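Local structure of arylamine n-acetyltransferase NAT (Mycobacterium tuberculosis, 4BGF) at residues Q26-V31 with Y79-L84; T6-R11 with G75-V80. The protein probably transfers the acetyl group of acetyl-coenzyme A to the amino group of arylamines. All blocks are in the same frame, centred on the assembly; numbering follows the deposited sequence.

Contact 1 (Q26-V31 with Y79-L84); sequences QDLVTV and YVLAEL
In the N-terminal helical part of the arylamine N-acetyltransferase fold, Leu28 of helix 22-35 meets Leu81 and Leu84 at the C-terminal end of helix 70-83. The example shows how leucine side chains reaching from both sides can join two helices whose backbones stay well apart: the nearest CA atoms, those of Leu28 and Leu81, are 9.4 Å from each other. On the Leu28 side the work falls to a single methyl group. Leu28 CD1 approaches Leu84 CD1 to 4.1 Å, the two side chains extending toward each other tip to tip, and it lies 4.3 Å from Leu81 CD2. Leu28 is set for this by a CG that sits beside its own backbone N, opposite the carbonyl carbon (chi1 -79°), and Leu84 adopts the same first torsion. Leu81 leaves its helix at a different slant, yet the end of its side chain swings in. No hydrogen bond crosses the interface, which buries just 93 Å² and is purely apolar. Neighbouring parts fill in around it: Tyr14 also packs on Leu28, while Val88 of strand 87-95 and Tyr86 touch Leu81. Next to Leu28 in the same helix, Asp27 O accepts two bonds: one from the main-chain N of Val31 and, from the same face of its plane, one from the hydroxyl of Thr30, whose OG1 stands 2.6 Å from Asp27 O and 41° out of the carbonyl plane, with a C=O...OG1 angle of 110°.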
ATOM      1  N   GLN A  26       1.002 -15.328  -3.293  1.00 32.91           N
ATOM      2  CA  GLN A  26       0.545 -14.619  -4.481  1.00 33.70           C
ATOM      3  C   GLN A  26      -0.967 -14.295  -4.410  1.00 34.65           C
ATOM      4  O   GLN A  26      -1.373 -13.175  -4.702  1.00 31.33           O
ATOM      5  CB  GLN A  26       0.899 -15.448  -5.731  1.00 34.07           C
ATOM      6  CG  GLN A  26       0.182 -15.081  -7.031  1.00 34.82           C
ATOM      7  CD  GLN A  26       0.680 -13.805  -7.671  1.00 32.84           C
ATOM      8  OE1 GLN A  26       1.458 -13.827  -8.609  1.00 39.87           O
ATOM      9  NE2 GLN A  26       0.211 -12.691  -7.178  1.00 30.05           N
ATOM     10  N   ASP A  27      -1.786 -15.271  -4.011  1.00 36.27           N
ATOM     11  CA  ASP A  27      -3.243 -15.109  -3.951  1.00 37.60           C
ATOM     12  C   ASP A  27      -3.705 -14.107  -2.894  1.00 35.21           C
ATOM     13  O   ASP A  27      -4.709 -13.397  -3.061  1.00 27.36           O
ATOM     14  CB  ASP A  27      -3.923 -16.459  -3.678  1.00 31.58           C
ATOM     15  CG  ASP A  27      -3.727 -17.460  -4.811  1.00 57.11           C
ATOM     16  OD1 ASP A  27      -3.079 -17.109  -5.824  1.00 56.84           O
ATOM     17  OD2 ASP A  27      -4.232 -18.598  -4.688  1.00 35.84           O
ATOM     18  N   LEU A  28      -3.000 -14.093  -1.777  1.00 37.05           N
ATOM     19  CA  LEU A  28      -3.375 -13.210  -0.707  1.00 32.36           C
ATOM     20  C   LEU A  28      -3.113 -11.793  -1.102  1.00 29.64           C
ATOM     21  O   LEU A  28      -3.931 -10.932  -0.842  1.00 26.71           O
ATOM     22  CB  LEU A  28      -2.616 -13.544   0.548  1.00 29.85           C
ATOM     23  CG  LEU A  28      -3.177 -14.728   1.297  1.00 28.49           C
ATOM     24  CD1 LEU A  28      -2.207 -15.036   2.387  1.00 27.81           C
ATOM     25  CD2 LEU A  28      -4.551 -14.409   1.868  1.00 26.79           C
ATOM     26  N   VAL A  29      -1.965 -11.571  -1.737  1.00 29.72           N
ATOM     27  CA  VAL A  29      -1.585 -10.264  -2.238  1.00 21.89           C
ATOM     28  C   VAL A  29      -2.612  -9.727  -3.252  1.00 27.48           C
ATOM     29  O   VAL A  29      -3.034  -8.584  -3.150  1.00 26.69           O
ATOM     30  CB  VAL A  29      -0.157 -10.298  -2.851  1.00 24.37           C
ATOM     31  CG1 VAL A  29       0.096  -9.117  -3.762  1.00 23.49           C
ATOM     32  CG2 VAL A  29       0.923 -10.276  -1.739  1.00 21.05           C
ATOM     33  N   THR A  30      -2.997 -10.547  -4.232  1.00 32.44           N
ATOM     34  CA  THR A  30      -3.979 -10.149  -5.247  1.00 31.28           C
ATOM     35  C   THR A  30      -5.322  -9.737  -4.648  1.00 26.08           C
ATOM     36  O   THR A  30      -5.831  -8.686  -4.948  1.00 24.55           O
ATOM     37  CB  THR A  30      -4.267 -11.301  -6.197  1.00 38.37           C
ATOM     38  OG1 THR A  30      -4.714 -12.406  -5.419  1.00 49.15           O
ATOM     39  CG2 THR A  30      -3.031 -11.731  -6.965  1.00 37.03           C
ATOM     40  N   VAL A  31      -5.894 -10.590  -3.805  1.00 28.12           N
ATOM     41  CA  VAL A  31      -7.181 -10.320  -3.177  1.00 25.48           C
ATOM     42  C   VAL A  31      -7.160  -9.188  -2.124  1.00 31.37           C
ATOM     43  O   VAL A  31      -8.145  -8.491  -1.941  1.00 34.33           O
ATOM     44  CB  VAL A  31      -7.710 -11.612  -2.544  1.00 42.87           C
ATOM     45  CG1 VAL A  31      -9.101 -11.428  -2.055  1.00 46.36           C
ATOM     46  CG2 VAL A  31      -7.736 -12.719  -3.558  1.00 43.97           C
ATOM     47  N   TYR A  79       1.437  -9.188   9.888  1.00 27.34           N
ATOM     48  CA  TYR A  79       0.825 -10.005  10.918  1.00 26.20           C
ATOM     49  C   TYR A  79       0.088 -11.212  10.363  1.00 29.21           C
ATOM     50  O   TYR A  79       0.090 -12.262  10.989  1.00 33.22           O
ATOM     51  CB  TYR A  79      -0.157  -9.166  11.712  1.00 23.62           C
ATOM     52  CG  TYR A  79       0.515  -8.084  12.493  1.00 21.84           C
ATOM     53  CD1 TYR A  79       1.674  -8.330  13.206  1.00 23.60           C
ATOM     54  CD2 TYR A  79       0.002  -6.814  12.506  1.00 25.45           C
ATOM     55  CE1 TYR A  79       2.291  -7.334  13.910  1.00 22.66           C
ATOM     56  CE2 TYR A  79       0.617  -5.806  13.201  1.00 23.21           C
ATOM     57  CZ  TYR A  79       1.754  -6.075  13.894  1.00 24.07           C
ATOM     58  OH  TYR A  79       2.351  -5.065  14.598  1.00 24.28           O
ATOM     59  N   VAL A  80      -0.570 -11.060   9.218  1.00 26.86           N
ATOM     60  CA  VAL A  80      -1.228 -12.190   8.586  1.00 25.29           C
ATOM     61  C   VAL A  80      -0.240 -13.282   8.148  1.00 23.33           C
ATOM     62  O   VAL A  80      -0.475 -14.451   8.410  1.00 25.04           O
ATOM     63  CB  VAL A  80      -2.124 -11.766   7.402  1.00 22.16           C
ATOM     64  CG1 VAL A  80      -2.614 -12.974   6.638  1.00 23.74           C
ATOM     65  CG2 VAL A  80      -3.276 -10.997   7.929  1.00 22.07           C
ATOM     66  N   LEU A  81       0.853 -12.906   7.494  1.00 30.18           N
ATOM     67  CA  LEU A  81       1.842 -13.876   7.032  1.00 31.53           C
ATOM     68  C   LEU A  81       2.580 -14.568   8.161  1.00 29.87           C
ATOM     69  O   LEU A  81       2.929 -15.729   8.052  1.00 30.00           O
ATOM     70  CB  LEU A  81       2.845 -13.225   6.098  1.00 22.16           C
ATOM     71  CG  LEU A  81       2.228 -12.573   4.875  1.00 21.44           C
ATOM     72  CD1 LEU A  81       3.319 -12.013   4.048  1.00 26.67           C
ATOM     73  CD2 LEU A  81       1.435 -13.575   4.080  1.00 22.91           C
ATOM     74  N   ALA A  82       2.810 -13.855   9.247  1.00 28.64           N
ATOM     75  CA  ALA A  82       3.442 -14.443  10.406  1.00 24.60           C
ATOM     76  C   ALA A  82       2.518 -15.463  11.053  1.00 26.47           C
ATOM     77  O   ALA A  82       2.942 -16.545  11.374  1.00 35.13           O
ATOM     78  CB  ALA A  82       3.807 -13.379  11.364  1.00 23.57           C
ATOM     79  N   GLU A  83       1.245 -15.129  11.211  1.00 26.42           N
ATOM     80  CA  GLU A  83       0.253 -16.042  11.795  1.00 33.53           C
ATOM     81  C   GLU A  83       0.053 -17.320  10.984  1.00 34.71           C
ATOM     82  O   GLU A  83      -0.469 -18.310  11.492  1.00 32.83           O
ATOM     83  CB  GLU A  83      -1.110 -15.361  11.945  1.00 33.44           C
ATOM     84  N   LEU A  84       0.468 -17.305   9.728  1.00 35.58           N
ATOM     85  CA  LEU A  84       0.297 -18.458   8.876  1.00 34.78           C
ATOM     86  C   LEU A  84       1.538 -19.325   8.818  1.00 32.03           C
ATOM     87  O   LEU A  84       1.499 -20.391   8.220  1.00 47.06           O
ATOM     88  CB  LEU A  84      -0.066 -17.991   7.474  1.00 29.98           C
ATOM     89  CG  LEU A  84      -1.524 -17.576   7.299  1.00 29.93           C
ATOM     90  CD1 LEU A  84      -1.690 -17.044   5.932  1.00 30.40           C
ATOM     91  CD2 LEU A  84      -2.475 -18.713   7.522  1.00 32.40           C
TER

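Contact 2 (T6-R11 with G75-V80); sequences TAYFDR and GLMGYV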
ATOM      1  N   THR A   6      -9.967 -15.495  10.352  1.00 48.39           N
ATOM      2  CA  THR A   6     -11.288 -15.737   9.776  1.00 36.85           C
ATOM      3  C   THR A   6     -11.924 -14.436   9.300  1.00 40.98           C
ATOM      4  O   THR A   6     -12.551 -14.382   8.245  1.00 40.52           O
ATOM      5  CB  THR A   6     -12.168 -16.355  10.835  1.00 39.65           C
ATOM      6  OG1 THR A   6     -11.576 -17.588  11.247  1.00 56.93           O
ATOM      7  CG2 THR A   6     -13.574 -16.615  10.326  1.00 42.35           C
ATOM      8  N   ALA A   7     -11.707 -13.369  10.057  1.00 37.93           N
ATOM      9  CA  ALA A   7     -12.375 -12.116   9.784  1.00 33.20           C
ATOM     10  C   ALA A   7     -11.671 -11.371   8.675  1.00 30.78           C
ATOM     11  O   ALA A   7     -12.297 -10.651   7.912  1.00 30.42           O
ATOM     12  CB  ALA A   7     -12.422 -11.286  11.010  1.00 32.99           C
ATOM     13  N   TYR A   8     -10.368 -11.562   8.600  1.00 29.36           N
ATOM     14  CA  TYR A   8      -9.547 -10.936   7.584  1.00 27.28           C
ATOM     15  C   TYR A   8      -9.789 -11.638   6.266  1.00 27.98           C
ATOM     16  O   TYR A   8      -9.852 -11.009   5.214  1.00 50.25           O
ATOM     17  CB  TYR A   8      -8.066 -11.022   7.986  1.00 25.96           C
ATOM     18  CG  TYR A   8      -7.134 -10.671   6.857  1.00 28.60           C
ATOM     19  CD1 TYR A   8      -6.815  -9.343   6.583  1.00 22.59           C
ATOM     20  CD2 TYR A   8      -6.590 -11.665   6.052  1.00 25.74           C
ATOM     21  CE1 TYR A   8      -5.985  -9.013   5.554  1.00 21.40           C
ATOM     22  CE2 TYR A   8      -5.755 -11.353   5.015  1.00 23.65           C
ATOM     23  CZ  TYR A   8      -5.454 -10.020   4.755  1.00 28.67           C
ATOM     24  OH  TYR A   8      -4.610  -9.700   3.699  1.00 25.67           O
ATOM     25  N   PHE A   9      -9.944 -12.956   6.317  1.00 41.23           N
ATOM     26  CA  PHE A   9     -10.237 -13.728   5.118  1.00 39.45           C
ATOM     27  C   PHE A   9     -11.622 -13.434   4.557  1.00 38.05           C
ATOM     28  O   PHE A   9     -11.790 -13.417   3.349  1.00 38.47           O
ATOM     29  CB  PHE A   9     -10.113 -15.222   5.389  1.00 36.80           C
ATOM     30  CG  PHE A   9      -8.700 -15.701   5.552  1.00 32.18           C
ATOM     31  CD1 PHE A   9      -7.619 -14.983   5.063  1.00 29.97           C
ATOM     32  CD2 PHE A   9      -8.458 -16.890   6.218  1.00 44.24           C
ATOM     33  CE1 PHE A   9      -6.323 -15.444   5.225  1.00 29.51           C
ATOM     34  CE2 PHE A   9      -7.169 -17.363   6.386  1.00 39.65           C
ATOM     35  CZ  PHE A   9      -6.096 -16.637   5.892  1.00 35.75           C
ATOM     36  N   ASP A  10     -12.605 -13.189   5.419  1.00 38.24           N
ATOM     37  CA  ASP A  10     -13.955 -12.894   4.947  1.00 42.47           C
ATOM     38  C   ASP A  10     -14.132 -11.409   4.591  1.00 40.24           C
ATOM     39  O   ASP A  10     -15.114 -11.037   3.972  1.00 46.37           O
ATOM     40  CB  ASP A  10     -15.016 -13.365   5.954  1.00 47.39           C
ATOM     41  CG  ASP A  10     -15.240 -14.890   5.921  1.00 50.74           C
ATOM     42  OD1 ASP A  10     -14.329 -15.648   6.340  1.00 49.14           O
ATOM     43  OD2 ASP A  10     -16.332 -15.327   5.482  1.00 54.46           O
ATOM     44  N   ARG A  11     -13.171 -10.579   4.958  1.00 30.62           N
ATOM     45  CA  ARG A  11     -13.148  -9.176   4.545  1.00 35.88           C
ATOM     46  C   ARG A  11     -12.736  -9.107   3.088  1.00 37.54           C
ATOM     47  O   ARG A  11     -13.395  -8.484   2.267  1.00 36.37           O
ATOM     48  CB  ARG A  11     -12.134  -8.401   5.394  1.00 27.06           C
ATOM     49  CG  ARG A  11     -11.638  -7.083   4.823  1.00 25.16           C
ATOM     50  CD  ARG A  11     -12.496  -5.896   5.243  1.00 32.97           C
ATOM     51  NE  ARG A  11     -11.790  -4.630   5.059  1.00 31.74           N
ATOM     52  CZ  ARG A  11     -12.035  -3.746   4.093  1.00 32.93           C
ATOM     53  NH1 ARG A  11     -12.983  -3.959   3.189  1.00 27.05           N
ATOM     54  NH2 ARG A  11     -11.315  -2.625   4.045  1.00 34.51           N
ATOM     55  N   GLY A  75       1.799  -3.441   7.665  1.00 29.16           N
ATOM     56  CA  GLY A  75       1.545  -3.883   9.034  1.00 20.01           C
ATOM     57  C   GLY A  75       0.570  -5.052   9.080  1.00 22.20           C
ATOM     58  O   GLY A  75       0.886  -6.093   9.655  1.00 27.02           O
ATOM     59  N   LEU A  76      -0.596  -4.907   8.455  1.00 22.34           N
ATOM     60  CA  LEU A  76      -1.621  -5.953   8.540  1.00 24.80           C
ATOM     61  C   LEU A  76      -1.230  -7.186   7.748  1.00 22.69           C
ATOM     62  O   LEU A  76      -1.430  -8.291   8.196  1.00 30.26           O
ATOM     63  CB  LEU A  76      -3.008  -5.467   8.073  1.00 27.67           C
ATOM     64  CG  LEU A  76      -4.150  -6.498   8.170  1.00 26.04           C
ATOM     65  CD1 LEU A  76      -4.421  -6.962   9.622  1.00 20.75           C
ATOM     66  CD2 LEU A  76      -5.409  -5.925   7.522  1.00 25.73           C
ATOM     67  N   MET A  77      -0.700  -7.002   6.555  1.00 17.76           N
ATOM     68  CA  MET A  77      -0.197  -8.123   5.808  1.00 17.43           C
ATOM     69  C   MET A  77       0.894  -8.892   6.603  1.00 17.87           C
ATOM     70  O   MET A  77       0.833 -10.117   6.709  1.00 31.61           O
ATOM     71  CB  MET A  77       0.325  -7.622   4.468  1.00 16.86           C
ATOM     72  CG  MET A  77       0.876  -8.702   3.572  1.00 17.74           C
ATOM     73  SD  MET A  77      -0.239 -10.136   3.272  1.00 33.10           S
ATOM     74  CE  MET A  77      -1.546  -9.507   2.185  1.00 27.99           C
ATOM     75  N   GLY A  78       1.865  -8.173   7.169  1.00 17.86           N
ATOM     76  CA  GLY A  78       2.910  -8.763   7.995  1.00 20.58           C
ATOM     77  C   GLY A  78       2.433  -9.644   9.154  1.00 23.44           C
ATOM     78  O   GLY A  78       2.967 -10.710   9.397  1.00 22.59           O
ATOM     79  N   TYR A  79       1.437  -9.188   9.888  1.00 27.34           N
ATOM     80  CA  TYR A  79       0.825 -10.005  10.918  1.00 26.20           C
ATOM     81  C   TYR A  79       0.088 -11.212  10.363  1.00 29.21           C
ATOM     82  O   TYR A  79       0.090 -12.262  10.989  1.00 33.22           O
ATOM     83  CB  TYR A  79      -0.157  -9.166  11.712  1.00 23.62           C
ATOM     84  CG  TYR A  79       0.515  -8.084  12.493  1.00 21.84           C
ATOM     85  CD1 TYR A  79       1.674  -8.330  13.206  1.00 23.60           C
ATOM     86  CD2 TYR A  79       0.002  -6.814  12.506  1.00 25.45           C
ATOM     87  CE1 TYR A  79       2.291  -7.334  13.910  1.00 22.66           C
ATOM     88  CE2 TYR A  79       0.617  -5.806  13.201  1.00 23.21           C
ATOM     89  CZ  TYR A  79       1.754  -6.075  13.894  1.00 24.07           C
ATOM     90  OH  TYR A  79       2.351  -5.065  14.598  1.00 24.28           O
ATOM     91  N   VAL A  80      -0.570 -11.060   9.218  1.00 26.86           N
ATOM     92  CA  VAL A  80      -1.228 -12.190   8.586  1.00 25.29           C
ATOM     93  C   VAL A  80      -0.240 -13.282   8.148  1.00 23.33           C
ATOM     94  O   VAL A  80      -0.475 -14.451   8.410  1.00 25.04           O
ATOM     95  CB  VAL A  80      -2.124 -11.766   7.402  1.00 22.16           C
ATOM     96  CG1 VAL A  80      -2.614 -12.974   6.638  1.00 23.74           C
ATOM     97  CG2 VAL A  80      -3.276 -10.997   7.929  1.00 22.07           C
TER
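A buried, mainly apolar helix-to-helix contact centred on one aromatic ring, this interface sets Tyr8 of helix 5-11 against Leu76, Met77 and Val80 of helix 70-83. The two short axes pass 12.1 Å apart at an angle of 124° between their N-to-C directions, a separation that the Tyr8 ring spans. With CG opposite the backbone N (chi1 167°), this ring stands out from the first helix and reaches the second. Val80 CG2 sits over the middle of one face, 3.7 Å from the centroid of the Tyr8 ring and 7° off the ring normal, a well-centred CH-pi contact. Val80 CG1 adds a flanking touch, 3.9 Å from Tyr8 CE2. Leu76 and Tyr8 run alongside each other in opposing directions, Leu76 CD2 coming obliquely to 3.7 Å from Tyr8 CE1. In arylamine N-acetyltransferases the helix that receives this ring begins with the nucleophilic cysteine, and here helix 70-83 starts at Cys70, which with His110 and Asp127 has the geometry expected of the family's Cys-His-Asp catalytic triad. Tyr8 thus packs roughly two to three turns beyond Cys70. At the far end of the ring, Met77 starts off away from helix 5-11, but bends in its second and third torsions bring the methyl back, so that Met77 CE lies 3.4 Å from Tyr8 OH. The polar need of that buried hydroxyl is met by His32 of helix 22-35, through a hydrogen bond between Tyr8 OH and His32 ND1. Val62 of helix 54-63 also packs on Tyr8, and Phe9 CE1 lies at the ring's edge, in its plane.

From the N terminus the chain lays down helix 5-11, then helix 22-35, and after helix 54-63 it arrives at helix 70-83, where both contacts close. Contact 2 closes the longer loop, from 6-11 to 75-80, and contact 1 the shorter one, from 26-31 to 79-84. The loops overlap rather than strictly nest, since contact 1 opens later but ends slightly farther along, and they share Tyr79 and Val80. Their centres are 7 Å apart, and they touch directly: Leu28 CD2 lies 3.9 Å from Phe9 CE1, and Leu28 O 4.1 Å from Met77 CE. Both contacts thus tie successive helices, 5-11 and 22-35, to helix 70-83.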